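PDB 3T8K: uncharacterized protein from Leptotrichia buccalis, which is of unknown function but folds as a stack of ankyrin-type alpha-hairpin repeats, a scaffold that in many ankyrin-repeat proteins serves protein recognition. Local coordinates for residues K38-Y43 and I68-K73; E74-F79 and A109-Y114; K56-L61 and T94-I99; E131-Y136 and K166-K171. All coordinates share one frame; numbering follows the deposited sequence.

Interaction 1: K38-Y43 and I68-K73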
loop_
_atom_site.group_PDB
_atom_site.type_symbol
_atom_site.label_atom_id
_atom_site.label_comp_id
_atom_site.label_asym_id
_atom_site.label_seq_id
_atom_site.Cartn_x
_atom_site.Cartn_y
_atom_site.Cartn_z
ATOM N N LYS A 38 16.215 4.631 -17.569
ATOM C CA LYS A 38 16.414 5.961 -16.994
ATOM C C LYS A 38 15.183 6.509 -16.260
ATOM O O LYS A 38 15.246 7.573 -15.646
ATOM C CB LYS A 38 16.841 6.944 -18.082
ATOM C CG LYS A 38 18.214 6.679 -18.663
ATOM C CD LYS A 38 18.355 7.424 -19.981
ATOM C CE LYS A 38 19.798 7.529 -20.446
ATOM N NZ LYS A 38 19.877 8.274 -21.740
ATOM N N SER A 39 14.068 5.792 -16.327
ATOM C CA SER A 39 12.848 6.237 -15.665
ATOM C C SER A 39 12.867 5.811 -14.208
ATOM O O SER A 39 13.803 5.158 -13.751
ATOM C CB SER A 39 11.614 5.641 -16.344
ATOM O OG SER A 39 11.540 4.241 -16.109
ATOM N N ASN A 40 11.818 6.174 -13.477
ATOM C CA ASN A 40 11.661 5.694 -12.110
ATOM C C ASN A 40 10.903 4.365 -12.070
ATOM O O ASN A 40 10.102 4.114 -11.165
ATOM C CB ASN A 40 10.974 6.739 -11.224
ATOM C CG ASN A 40 11.429 6.646 -9.775
ATOM O OD1 ASN A 40 12.471 6.056 -9.496
ATOM N ND2 ASN A 40 10.656 7.213 -8.852
ATOM N N ILE A 41 11.172 3.515 -13.061
ATOM C CA ILE A 41 10.520 2.215 -13.168
ATOM C C ILE A 41 10.609 1.376 -11.875
ATOM O O ILE A 41 9.661 0.675 -11.524
ATOM C CB ILE A 41 11.086 1.417 -14.386
ATOM C CG1 ILE A 41 10.317 0.108 -14.582
ATOM C CG2 ILE A 41 12.580 1.137 -14.194
ATOM C CD1 ILE A 41 8.863 0.289 -14.931
ATOM N N LEU A 42 11.731 1.449 -11.163
ATOM C CA LEU A 42 11.889 0.673 -9.919
ATOM C C LEU A 42 10.831 1.010 -8.877
ATOM O O LEU A 42 10.437 0.148 -8.081
ATOM C CB LEU A 42 13.285 0.845 -9.319
ATOM C CG LEU A 42 14.372 0.061 -10.036
ATOM C CD1 LEU A 42 15.753 0.485 -9.558
ATOM C CD2 LEU A 42 14.145 -1.444 -9.850
ATOM N N TYR A 43 10.366 2.254 -8.874
ATOM C CA TYR A 43 9.286 2.621 -7.966
ATOM C C TYR A 43 8.033 1.785 -8.249
ATOM O O TYR A 43 7.394 1.292 -7.327
ATOM C CB TYR A 43 8.977 4.120 -8.033
ATOM C CG TYR A 43 8.272 4.624 -6.788
ATOM C CD1 TYR A 43 8.972 5.298 -5.795
ATOM C CD2 TYR A 43 6.921 4.401 -6.598
ATOM C CE1 TYR A 43 8.333 5.749 -4.640
ATOM C CE2 TYR A 43 6.269 4.851 -5.449
ATOM C CZ TYR A 43 6.980 5.519 -4.476
ATOM O OH TYR A 43 6.337 5.957 -3.333
ATOM N N ILE A 68 18.688 4.215 -9.406
ATOM C CA ILE A 68 18.528 3.827 -8.004
ATOM C C ILE A 68 18.301 5.046 -7.115
ATOM O O ILE A 68 17.748 4.943 -6.018
ATOM C CB ILE A 68 19.787 3.077 -7.505
ATOM C CG1 ILE A 68 19.917 1.724 -8.200
ATOM C CG2 ILE A 68 19.752 2.887 -5.996
ATOM C CD1 ILE A 68 18.790 0.771 -7.874
ATOM N N LYS A 69 18.727 6.205 -7.605
ATOM C CA LYS A 69 18.722 7.431 -6.817
ATOM C C LYS A 69 17.552 8.345 -7.171
ATOM O O LYS A 69 17.542 9.522 -6.819
ATOM C CB LYS A 69 20.043 8.176 -7.017
ATOM C CG LYS A 69 21.268 7.384 -6.603
ATOM C CD LYS A 69 22.525 8.214 -6.791
ATOM C CE LYS A 69 23.768 7.431 -6.418
ATOM N NZ LYS A 69 25.006 8.241 -6.598
ATOM N N SER A 70 16.564 7.795 -7.862
ATOM C CA SER A 70 15.434 8.580 -8.336
ATOM C C SER A 70 14.460 8.930 -7.218
ATOM O O SER A 70 14.371 8.224 -6.207
ATOM C CB SER A 70 14.697 7.824 -9.439
ATOM O OG SER A 70 14.330 6.529 -8.992
ATOM N N ARG A 71 13.725 10.022 -7.409
ATOM C CA ARG A 71 12.740 10.446 -6.429
ATOM C C ARG A 71 11.447 10.857 -7.099
ATOM O O ARG A 71 11.446 11.329 -8.234
ATOM C CB ARG A 71 13.283 11.596 -5.592
ATOM C CG ARG A 71 14.519 11.220 -4.806
ATOM C CD ARG A 71 14.880 12.299 -3.824
ATOM N NE ARG A 71 16.128 12.006 -3.136
ATOM C CZ ARG A 71 16.410 12.428 -1.911
ATOM N NH1 ARG A 71 15.516 13.140 -1.237
ATOM N NH2 ARG A 71 17.573 12.121 -1.355
ATOM N N THR A 72 10.342 10.663 -6.391
ATOM C CA THR A 72 9.048 11.103 -6.876
ATOM C C THR A 72 9.014 12.625 -6.841
ATOM O O THR A 72 9.961 13.254 -6.377
ATOM C CB THR A 72 7.903 10.518 -6.024
ATOM O OG1 THR A 72 7.882 11.140 -4.732
ATOM C CG2 THR A 72 8.077 9.008 -5.868
ATOM N N LYS A 73 7.937 13.223 -7.341
ATOM C CA LYS A 73 7.830 14.682 -7.343
ATOM C C LYS A 73 7.751 15.230 -5.918
ATOM O O LYS A 73 8.038 16.406 -5.681
ATOM C CB LYS A 73 6.626 15.155 -8.170
ATOM C CG LYS A 73 5.272 14.795 -7.582
ATOM C CD LYS A 73 4.134 15.379 -8.413
ATOM C CE LYS A 73 2.805 15.303 -7.671
ATOM N NZ LYS A 73 1.638 15.632 -8.544
HETATM O O HOH W 1 11.682 6.997 -5.990
#

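Interaction 2: E74-F79 and A109-Y114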
loop_
_atom_site.group_PDB
_atom_site.type_symbol
_atom_site.label_atom_id
_atom_site.label_comp_id
_atom_site.label_asym_id
_atom_site.label_seq_id
_atom_site.Cartn_x
_atom_site.Cartn_y
_atom_site.Cartn_z
ATOM N N GLU A 74 7.379 14.367 -4.972
ATOM C CA GLU A 74 7.321 14.758 -3.566
ATOM C C GLU A 74 8.603 14.412 -2.822
ATOM O O GLU A 74 8.693 14.603 -1.608
ATOM C CB GLU A 74 6.136 14.105 -2.854
ATOM C CG GLU A 74 4.807 14.301 -3.539
ATOM C CD GLU A 74 4.267 13.002 -4.092
ATOM O OE1 GLU A 74 4.738 12.571 -5.170
ATOM O OE2 GLU A 74 3.381 12.408 -3.437
ATOM N N GLY A 75 9.592 13.903 -3.548
ATOM C CA GLY A 75 10.902 13.651 -2.968
ATOM C C GLY A 75 11.109 12.263 -2.401
ATOM O O GLY A 75 12.102 12.012 -1.727
ATOM N N THR A 76 10.180 11.356 -2.669
ATOM C CA THR A 76 10.233 10.026 -2.068
ATOM C C THR A 76 11.229 9.105 -2.769
ATOM O O THR A 76 11.176 8.940 -3.990
ATOM C CB THR A 76 8.852 9.375 -2.097
ATOM O OG1 THR A 76 7.876 10.303 -1.602
ATOM C CG2 THR A 76 8.846 8.115 -1.258
ATOM N N THR A 77 12.129 8.501 -1.990
ATOM C CA THR A 77 13.094 7.537 -2.521
ATOM C C THR A 77 12.486 6.153 -2.710
ATOM O O THR A 77 11.359 5.892 -2.284
ATOM C CB THR A 77 14.290 7.368 -1.585
ATOM O OG1 THR A 77 13.831 6.792 -0.357
ATOM C CG2 THR A 77 14.946 8.704 -1.302
ATOM N N LEU A 78 13.251 5.262 -3.339
ATOM C CA LEU A 78 12.802 3.896 -3.565
ATOM C C LEU A 78 12.552 3.166 -2.253
ATOM O O LEU A 78 11.822 2.179 -2.218
ATOM C CB LEU A 78 13.832 3.124 -4.392
ATOM C CG LEU A 78 14.006 3.667 -5.816
ATOM C CD1 LEU A 78 14.952 2.774 -6.571
ATOM C CD2 LEU A 78 12.666 3.751 -6.520
ATOM N N PHE A 79 13.152 3.647 -1.170
ATOM C CA PHE A 79 12.997 2.948 0.103
ATOM C C PHE A 79 11.543 2.866 0.576
ATOM O O PHE A 79 11.172 1.925 1.277
ATOM C CB PHE A 79 13.876 3.576 1.186
ATOM C CG PHE A 79 15.339 3.327 0.997
ATOM C CD1 PHE A 79 15.867 2.053 1.180
ATOM C CD2 PHE A 79 16.191 4.361 0.648
ATOM C CE1 PHE A 79 17.222 1.812 1.019
ATOM C CE2 PHE A 79 17.548 4.133 0.480
ATOM C CZ PHE A 79 18.069 2.851 0.666
ATOM N N ALA A 109 16.432 10.540 4.073
ATOM C CA ALA A 109 15.355 11.450 3.695
ATOM C C ALA A 109 14.010 10.973 4.219
ATOM O O ALA A 109 13.708 9.781 4.189
ATOM C CB ALA A 109 15.308 11.598 2.173
ATOM N N LEU A 110 13.201 11.914 4.700
ATOM C CA LEU A 110 11.868 11.609 5.185
ATOM C C LEU A 110 10.918 11.315 4.048
ATOM O O LEU A 110 11.211 11.609 2.889
ATOM C CB LEU A 110 11.320 12.783 5.994
ATOM C CG LEU A 110 12.146 13.091 7.238
ATOM C CD1 LEU A 110 11.439 14.119 8.113
ATOM C CD2 LEU A 110 12.404 11.810 7.995
ATOM N N TYR A 111 9.789 10.702 4.378
ATOM C CA TYR A 111 8.688 10.621 3.433
ATOM C C TYR A 111 7.922 11.892 3.740
ATOM O O TYR A 111 7.287 12.000 4.788
ATOM C CB TYR A 111 7.829 9.375 3.688
ATOM C CG TYR A 111 6.545 9.342 2.877
ATOM C CD1 TYR A 111 6.583 9.212 1.493
ATOM C CD2 TYR A 111 5.302 9.428 3.493
ATOM C CE1 TYR A 111 5.424 9.178 0.746
ATOM C CE2 TYR A 111 4.124 9.404 2.741
ATOM C CZ TYR A 111 4.198 9.279 1.372
ATOM O OH TYR A 111 3.049 9.246 0.604
ATOM N N LYS A 112 8.020 12.878 2.855
ATOM C CA LYS A 112 7.520 14.224 3.161
ATOM C C LYS A 112 6.024 14.355 3.502
ATOM O O LYS A 112 5.675 15.012 4.478
ATOM C CB LYS A 112 7.923 15.219 2.063
ATOM C CG LYS A 112 9.402 15.573 2.112
ATOM C CD LYS A 112 9.866 16.274 0.846
ATOM C CE LYS A 112 11.391 16.274 0.759
ATOM N NZ LYS A 112 11.878 16.550 -0.625
ATOM N N PRO A 113 5.140 13.728 2.714
ATOM C CA PRO A 113 3.708 13.949 2.952
ATOM C C PRO A 113 3.272 13.727 4.402
ATOM O O PRO A 113 2.348 14.396 4.867
ATOM C CB PRO A 113 3.045 12.938 2.009
ATOM C CG PRO A 113 4.003 12.845 0.871
ATOM C CD PRO A 113 5.370 12.893 1.520
ATOM N N TYR A 114 3.943 12.826 5.114
ATOM C CA TYR A 114 3.588 12.537 6.500
ATOM C C TYR A 114 4.740 12.860 7.454
ATOM O O TYR A 114 4.617 12.690 8.663
ATOM C CB TYR A 114 3.186 11.068 6.644
ATOM C CG TYR A 114 1.812 10.731 6.101
ATOM C CD1 TYR A 114 0.834 11.708 5.951
ATOM C CD2 TYR A 114 1.493 9.428 5.738
ATOM C CE1 TYR A 114 -0.435 11.393 5.471
ATOM C CE2 TYR A 114 0.232 9.105 5.251
ATOM C CZ TYR A 114 -0.724 10.085 5.124
ATOM O OH TYR A 114 -1.969 9.749 4.645
HETATM O O HOH W 2 8.738 12.443 0.172
HETATM O O HOH W 3 12.222 13.201 0.864
HETATM O O HOH W 4 14.482 8.032 2.181
HETATM O O HOH W 5 11.921 9.213 0.890
#

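Interaction 3: K56-L61 and T94-I99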
loop_
_atom_site.group_PDB
_atom_site.type_symbol
_atom_site.label_atom_id
_atom_site.label_comp_id
_atom_site.label_asym_id
_atom_site.label_seq_id
_atom_site.Cartn_x
_atom_site.Cartn_y
_atom_site.Cartn_z
ATOM N N LYS A 56 12.698 -10.563 -8.464
ATOM C CA LYS A 56 13.336 -10.938 -9.729
ATOM C C LYS A 56 13.401 -9.762 -10.707
ATOM O O LYS A 56 14.433 -9.523 -11.339
ATOM C CB LYS A 56 12.610 -12.120 -10.378
ATOM C CG LYS A 56 12.854 -13.453 -9.693
ATOM C CD LYS A 56 12.009 -14.553 -10.313
ATOM C CE LYS A 56 12.282 -15.898 -9.652
ATOM N NZ LYS A 56 11.489 -16.993 -10.285
ATOM N N ILE A 57 12.296 -9.030 -10.831
ATOM C CA ILE A 57 12.263 -7.866 -11.718
ATOM C C ILE A 57 13.185 -6.767 -11.201
ATOM O O ILE A 57 13.840 -6.072 -11.980
ATOM C CB ILE A 57 10.830 -7.300 -11.861
ATOM C CG1 ILE A 57 9.897 -8.372 -12.428
ATOM C CG2 ILE A 57 10.828 -6.045 -12.724
ATOM C CD1 ILE A 57 8.426 -7.995 -12.403
ATOM N N SER A 58 13.226 -6.598 -9.877
ATOM C CA SER A 58 14.074 -5.564 -9.299
ATOM C C SER A 58 15.536 -5.852 -9.587
ATOM O O SER A 58 16.281 -4.966 -10.011
ATOM C CB SER A 58 13.864 -5.454 -7.783
ATOM O OG SER A 58 12.672 -4.750 -7.486
HETATM N N MSE A 59 15.944 -7.093 -9.336
HETATM C CA MSE A 59 17.325 -7.506 -9.574
HETATM C C MSE A 59 17.705 -7.405 -11.043
HETATM O O MSE A 59 18.824 -7.022 -11.381
HETATM C CB MSE A 59 17.548 -8.926 -9.070
HETATM C CG MSE A 59 17.354 -9.066 -7.571
HETATM SE SE MSE A 59 18.740 -8.151 -6.517
HETATM C CE MSE A 59 18.371 -6.285 -6.900
ATOM N N PHE A 60 16.768 -7.753 -11.915
ATOM C CA PHE A 60 17.014 -7.662 -13.347
ATOM C C PHE A 60 17.317 -6.217 -13.743
ATOM O O PHE A 60 18.317 -5.943 -14.408
ATOM C CB PHE A 60 15.815 -8.200 -14.124
ATOM C CG PHE A 60 15.907 -7.983 -15.617
ATOM C CD1 PHE A 60 16.487 -8.937 -16.434
ATOM C CD2 PHE A 60 15.416 -6.825 -16.191
ATOM C CE1 PHE A 60 16.572 -8.745 -17.811
ATOM C CE2 PHE A 60 15.495 -6.621 -17.566
ATOM C CZ PHE A 60 16.077 -7.585 -18.376
ATOM N N LEU A 61 16.456 -5.297 -13.319
ATOM C CA LEU A 61 16.605 -3.880 -13.649
ATOM C C LEU A 61 17.829 -3.253 -13.014
ATOM O O LEU A 61 18.553 -2.506 -13.663
ATOM C CB LEU A 61 15.363 -3.090 -13.232
ATOM C CG LEU A 61 14.151 -3.352 -14.127
ATOM C CD1 LEU A 61 12.904 -2.709 -13.555
ATOM C CD2 LEU A 61 14.420 -2.859 -15.544
ATOM N N THR A 94 15.490 -7.217 2.642
ATOM C CA THR A 94 16.784 -6.890 3.217
ATOM C C THR A 94 17.840 -6.767 2.128
ATOM O O THR A 94 18.586 -5.791 2.084
ATOM C CB THR A 94 17.218 -7.949 4.227
ATOM O OG1 THR A 94 16.233 -8.027 5.264
ATOM C CG2 THR A 94 18.564 -7.586 4.841
ATOM N N GLU A 95 17.889 -7.773 1.259
ATOM C CA GLU A 95 18.807 -7.795 0.122
ATOM C C GLU A 95 18.676 -6.546 -0.750
ATOM O O GLU A 95 19.678 -5.927 -1.123
ATOM C CB GLU A 95 18.563 -9.050 -0.719
ATOM C CG GLU A 95 19.770 -9.959 -0.835
ATOM C CD GLU A 95 20.934 -9.289 -1.533
ATOM O OE1 GLU A 95 20.805 -8.985 -2.736
ATOM O OE2 GLU A 95 21.972 -9.061 -0.878
ATOM N N LEU A 96 17.440 -6.180 -1.084
ATOM C CA LEU A 96 17.194 -4.991 -1.893
ATOM C C LEU A 96 17.628 -3.712 -1.160
ATOM O O LEU A 96 18.207 -2.807 -1.771
ATOM C CB LEU A 96 15.721 -4.901 -2.315
ATOM C CG LEU A 96 15.255 -5.926 -3.354
ATOM C CD1 LEU A 96 13.745 -5.834 -3.590
ATOM C CD2 LEU A 96 16.002 -5.724 -4.653
ATOM N N CYS A 97 17.344 -3.629 0.137
ATOM C CA CYS A 97 17.824 -2.491 0.926
ATOM C C CYS A 97 19.351 -2.398 0.883
ATOM O O CYS A 97 19.907 -1.326 0.660
ATOM C CB CYS A 97 17.334 -2.557 2.380
ATOM S SG CYS A 97 17.892 -1.168 3.445
ATOM N N LYS A 98 20.033 -3.522 1.097
ATOM C CA LYS A 98 21.489 -3.535 1.033
ATOM C C LYS A 98 22.000 -2.991 -0.304
ATOM O O LYS A 98 22.942 -2.202 -0.354
ATOM C CB LYS A 98 22.021 -4.955 1.244
ATOM C CG LYS A 98 23.527 -5.093 1.109
ATOM C CD LYS A 98 23.993 -6.443 1.653
ATOM C CE LYS A 98 24.312 -7.422 0.547
ATOM N NZ LYS A 98 25.749 -7.348 0.140
ATOM N N ILE A 99 21.386 -3.437 -1.390
ATOM C CA ILE A 99 21.834 -3.041 -2.720
ATOM C C ILE A 99 21.560 -1.563 -2.980
ATOM O O ILE A 99 22.394 -0.861 -3.556
ATOM C CB ILE A 99 21.173 -3.908 -3.801
ATOM C CG1 ILE A 99 21.697 -5.344 -3.701
ATOM C CG2 ILE A 99 21.444 -3.343 -5.188
ATOM C CD1 ILE A 99 20.916 -6.310 -4.553
#

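Interaction 4: E131-Y136 and K166-K171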
loop_
_atom_site.group_PDB
_atom_site.type_symbol
_atom_site.label_atom_id
_atom_site.label_comp_id
_atom_site.label_asym_id
_atom_site.label_seq_id
_atom_site.Cartn_x
_atom_site.Cartn_y
_atom_site.Cartn_z
ATOM N N GLU A 131 14.770 -12.163 12.885
ATOM C CA GLU A 131 14.840 -12.103 11.426
ATOM C C GLU A 131 15.099 -10.689 10.909
ATOM O O GLU A 131 15.601 -10.516 9.793
ATOM C CB GLU A 131 13.565 -12.672 10.806
ATOM C CG GLU A 131 13.409 -14.172 10.987
ATOM C CD GLU A 131 12.062 -14.681 10.509
ATOM O OE1 GLU A 131 11.691 -14.405 9.346
ATOM O OE2 GLU A 131 11.372 -15.357 11.303
HETATM N N MSE A 132 14.767 -9.685 11.718
HETATM C CA MSE A 132 14.893 -8.283 11.301
HETATM C C MSE A 132 16.311 -7.745 11.510
HETATM O O MSE A 132 16.653 -6.678 11.023
HETATM C CB MSE A 132 13.911 -7.393 12.085
HETATM C CG MSE A 132 12.431 -7.742 11.933
HETATM SE SE MSE A 132 11.852 -7.455 10.110
HETATM C CE MSE A 132 12.148 -5.537 10.033
ATOM N N ILE A 133 17.130 -8.467 12.264
ATOM C CA ILE A 133 18.440 -7.943 12.646
ATOM C C ILE A 133 19.337 -7.519 11.473
ATOM O O ILE A 133 19.905 -6.432 11.500
ATOM C CB ILE A 133 19.187 -8.892 13.610
ATOM C CG1 ILE A 133 18.497 -8.886 14.973
ATOM C CG2 ILE A 133 20.640 -8.468 13.760
ATOM C CD1 ILE A 133 19.106 -9.836 15.958
ATOM N N PRO A 134 19.461 -8.364 10.438
ATOM C CA PRO A 134 20.280 -7.920 9.305
ATOM C C PRO A 134 19.790 -6.588 8.741
ATOM O O PRO A 134 20.605 -5.692 8.507
ATOM C CB PRO A 134 20.104 -9.048 8.285
ATOM C CG PRO A 134 19.810 -10.255 9.125
ATOM C CD PRO A 134 18.948 -9.732 10.245
ATOM N N LEU A 135 18.480 -6.454 8.538
ATOM C CA LEU A 135 17.916 -5.200 8.048
ATOM C C LEU A 135 18.157 -4.051 9.030
ATOM O O LEU A 135 18.527 -2.956 8.623
ATOM C CB LEU A 135 16.420 -5.352 7.718
ATOM C CG LEU A 135 15.682 -4.088 7.285
ATOM C CD1 LEU A 135 16.344 -3.498 6.037
ATOM C CD2 LEU A 135 14.194 -4.367 7.020
ATOM N N TYR A 136 17.957 -4.303 10.326
ATOM C CA TYR A 136 18.205 -3.294 11.354
ATOM C C TYR A 136 19.654 -2.790 11.290
ATOM O O TYR A 136 19.919 -1.592 11.404
ATOM C CB TYR A 136 17.943 -3.871 12.750
ATOM C CG TYR A 136 16.492 -4.051 13.154
ATOM C CD1 TYR A 136 15.459 -3.396 12.492
ATOM C CD2 TYR A 136 16.161 -4.866 14.231
ATOM C CE1 TYR A 136 14.136 -3.564 12.888
ATOM C CE2 TYR A 136 14.850 -5.038 14.629
ATOM C CZ TYR A 136 13.844 -4.387 13.963
ATOM O OH TYR A 136 12.545 -4.570 14.371
ATOM N N LYS A 166 8.584 -4.100 19.820
ATOM C CA LYS A 166 9.840 -4.310 19.101
ATOM C C LYS A 166 11.032 -3.890 19.960
ATOM O O LYS A 166 11.696 -2.903 19.654
ATOM C CB LYS A 166 9.850 -3.493 17.808
ATOM C CG LYS A 166 8.686 -3.766 16.873
ATOM C CD LYS A 166 8.733 -5.187 16.355
ATOM C CE LYS A 166 7.782 -5.397 15.182
ATOM N NZ LYS A 166 8.188 -6.621 14.447
ATOM N N PRO A 167 11.307 -4.636 21.037
ATOM C CA PRO A 167 12.357 -4.240 21.983
ATOM C C PRO A 167 13.739 -4.144 21.338
ATOM O O PRO A 167 14.553 -3.313 21.752
ATOM C CB PRO A 167 12.327 -5.361 23.029
ATOM C CG PRO A 167 11.685 -6.522 22.322
ATOM C CD PRO A 167 10.658 -5.897 21.432
ATOM N N ILE A 168 14.008 -4.980 20.341
ATOM C CA ILE A 168 15.318 -4.956 19.694
ATOM C C ILE A 168 15.502 -3.663 18.901
ATOM O O ILE A 168 16.532 -2.999 19.005
ATOM C CB ILE A 168 15.542 -6.185 18.780
ATOM C CG1 ILE A 168 15.417 -7.478 19.589
ATOM C CG2 ILE A 168 16.910 -6.115 18.123
ATOM C CD1 ILE A 168 15.739 -8.737 18.804
ATOM N N ALA A 169 14.496 -3.300 18.114
ATOM C CA ALA A 169 14.549 -2.046 17.374
ATOM C C ALA A 169 14.691 -0.870 18.345
ATOM O O ALA A 169 15.399 0.096 18.064
ATOM C CB ALA A 169 13.303 -1.882 16.517
ATOM N N LEU A 170 14.020 -0.954 19.489
ATOM C CA LEU A 170 14.027 0.155 20.438
ATOM C C LEU A 170 15.425 0.342 21.006
ATOM O O LEU A 170 15.931 1.457 21.089
ATOM C CB LEU A 170 13.030 -0.080 21.579
ATOM C CG LEU A 170 13.054 1.028 22.633
ATOM C CD1 LEU A 170 12.589 2.338 22.010
ATOM C CD2 LEU A 170 12.190 0.664 23.836
ATOM N N LYS A 171 16.036 -0.770 21.400
ATOM C CA LYS A 171 17.390 -0.770 21.943
ATOM C C LYS A 171 18.378 -0.206 20.930
ATOM O O LYS A 171 19.231 0.612 21.262
ATOM C CB LYS A 171 17.795 -2.190 22.335
ATOM C CG LYS A 171 19.224 -2.322 22.866
ATOM C CD LYS A 171 19.536 -1.251 23.895
ATOM C CE LYS A 171 21.005 -1.288 24.299
ATOM N NZ LYS A 171 21.385 -0.058 25.038
HETATM O O HOH W 6 10.096 -5.170 12.951
#

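Interaction 1: K38-Y43 and I68-K73
Tyr43 sets its ring CG anti to the backbone N (chi1 -158°), and Thr72 turns its methyl anti to its own carbonyl carbon, and these two torsions bring ring and methyl together. Thr72 CG2 lies over one face of the Tyr43 ring, 4.0 Å from the ring centroid and 30° off the normal, a CH-pi contact closest to CE1, with CG2 to Tyr43 CE1 3.5 Å. The hydroxyl of the same threonine is turned to its own loop, accepting from the backbone N of Glu74 and Thr76, so the methyl is the branch left for the tyrosine. Deeper in, the methyl ends of Leu42 and Ile68 meet at an oblique crossing, CD1 to CD1 3.5 Å, a tight fit backed by Leu61 and Ile62 of helix 51-63. Between these two apolar points water 1 accepts from Asn40 ND2 (3.0 Å) and donates to Ser70 O (3.0 Å). The contact seats the start of helix 41-45 against the long loop that leads from helix 51-63 to helix 79-85. Its firm links are methyl packing, one aromatic face and a single water bridge.

Interaction 2: E74-F79 and A109-Y114
Thr76 and Tyr111 meet side chain to side chain, the threonine coming obliquely at the ring with both branches: OG1 stands 3.5 Å from Tyr111 CD1, and CG2 3.7 Å from the same carbon. Beside them the extended chain of Lys112 runs along the backbone of Glu74 and Gly75, its CD 3.2 Å from Glu74 O. At Gly75 a side chain would run into the lysine amine, and at these backbone angles a CB would also press into the carbonyl O of Glu74.

Water carries the polar part of the contact. Water 2 donates to Glu74 O, accepts from Lys112 N and hydrogen-bonds Thr76 OG1 at 2.9 Å; water 3 donates to both Gly75 O and Leu110 O. Farther along, water 4 accepts from Thr77 OG1 and donates to Ala109 O, while water 5 joins Thr77 N to Leu110 O. The two segments belong to the loops that follow helix 51-63 and helix 90-102, side by side as loops commonly are in an ankyrin-type stack, here with solvent as mortar. A valine in place of Thr76 would probably leave water 2 with one partner fewer and weaken its bridge to the Lys112 backbone.

Behind this layer, Pro113 CD sits 3.6 Å above the Tyr111 ring, over its centre, and Phe80 stacks with the same ring, while Tyr43 of helix 41-45 packs on Thr76. Outermost, the second subunit packs Asn88 on Tyr111 and takes a hydrogen bond from Tyr114 OH at its Gly87 O.

Interaction 3: K56-L61 and T94-I99
Helices 51-63 and 90-102 run nearly parallel here, the axes of 56-61 and 94-99 inclined by 20° and 11.3 Å apart at closest approach, with Ser58 and Leu96 nearest in the backbone. At that separation the gap is bridged by side chains, chiefly by the selenomethionine Met59. Its CG lies anti to the carbonyl carbon, and the chain then bends at chi2 (-69°) and chi3 (68°), which folds SE and CE toward the second helix. There CE presses on Leu96 CD2 at 3.3 Å, tighter than an ordinary methyl contact, the two side chains crossing at a slant. Ile99 comes to the same group tip to tip: its CD1 is 3.5 Å from Met59 SE and the same distance from Met59 CE. The end of Met59 therefore touches both aliphatic residues, which lie one turn apart on helix 90-102.

Leu96 uses one methyl for two neighbours, since CD2 also rests against Ser58 CB at 3.8 Å. The serine presents its carbon to this contact while its hydroxyl bonds the carbonyl of Arg54, a turn back in its own helix. Leu82 of helix 79-85 also packs on Leu96, and Val45 of helix 41-45 touches Ser58.

The pair joins helix 51-63 to helix 90-102, a near-parallel packing consistent with the ankyrin-type stack. With no hydrogen bond or salt bridge across it, the contact depends on dispersion and on the shape of its aliphatic groups, the polarisable selenium among them; the selenium itself belongs to the labelled protein.

Interaction 4: E131-Y136 and K166-K171
Tyr136 is the main bump of this contact, its ring reaching from helix 129-140 to the first turn of helix 167-180, where Ile168 and Ala169 receive it. The Ala169 methyl is the small knob at the far end of the ring, CB lying 3.6 Å from Tyr136 CZ and 3.5 Å from Tyr136 OH, and Ala169 CA stands over one ring face. Nearer the root of the ring, Ile168 crosses it at about a right angle and brings CG2 to 4.2 Å from Tyr136 CD2. That same CG2 looks across to Ile133 CG1, a looser apolar contact at 4.5 Å, so the isoleucine branch fits between two residues of the opposing helix. With its CG anti to the carbonyl carbon (chi1 -75°), Tyr136 lays its other face against its own helix, Met132 CB being 3.5 Å from the plane and offset toward the rim, so the ring is slotted between Ala169 and Met132.

The axes of 131-136 and 167-171 stand 10.7 Å apart at an angle of 24°, bringing helix 129-140 and helix 167-180 side by side. At the tip of the ring, water 6 donates to Tyr136 OH (2.9 Å) and accepts from Lys166 NZ, which also bonds Tyr125 O. Glu129 bonds the tyrosine hydroxyl and the backbone N of Ile168 and Ala169. A leucine in place of Tyr136 would probably open a gap beside Ala169 and leave water 6 and Glu129 without their hydroxyl partner. The contact is thus apolar along the ring and polar at its end, where the hydroxyl links Glu129 with the water held by Lys166.

In the fold
From the N terminus, interaction 1 brings the start of helix 41-45 to the loop after helix 51-63, closing 24 intervening residues. Interaction 3 opens within that loop, at 56-61, and closes 32 residues, ending beyond it at 94-99, so the two cross; Leu42 and Leu61 pack where they touch. Interaction 2 starts immediately after interaction 1 ends, closes 29 residues between the loops after helices 51-63 and 90-102, and also crosses interaction 3, with Phe79 against Cys97. Interaction 4 follows all of these, closing another 29 and tying helix 129-140 to helix 167-180; Leu135 meets Thr94 and Cys97 of interaction 3. Interactions 1 and 4 lie on opposite sides of the chain's centre, about 28 Å apart between centres.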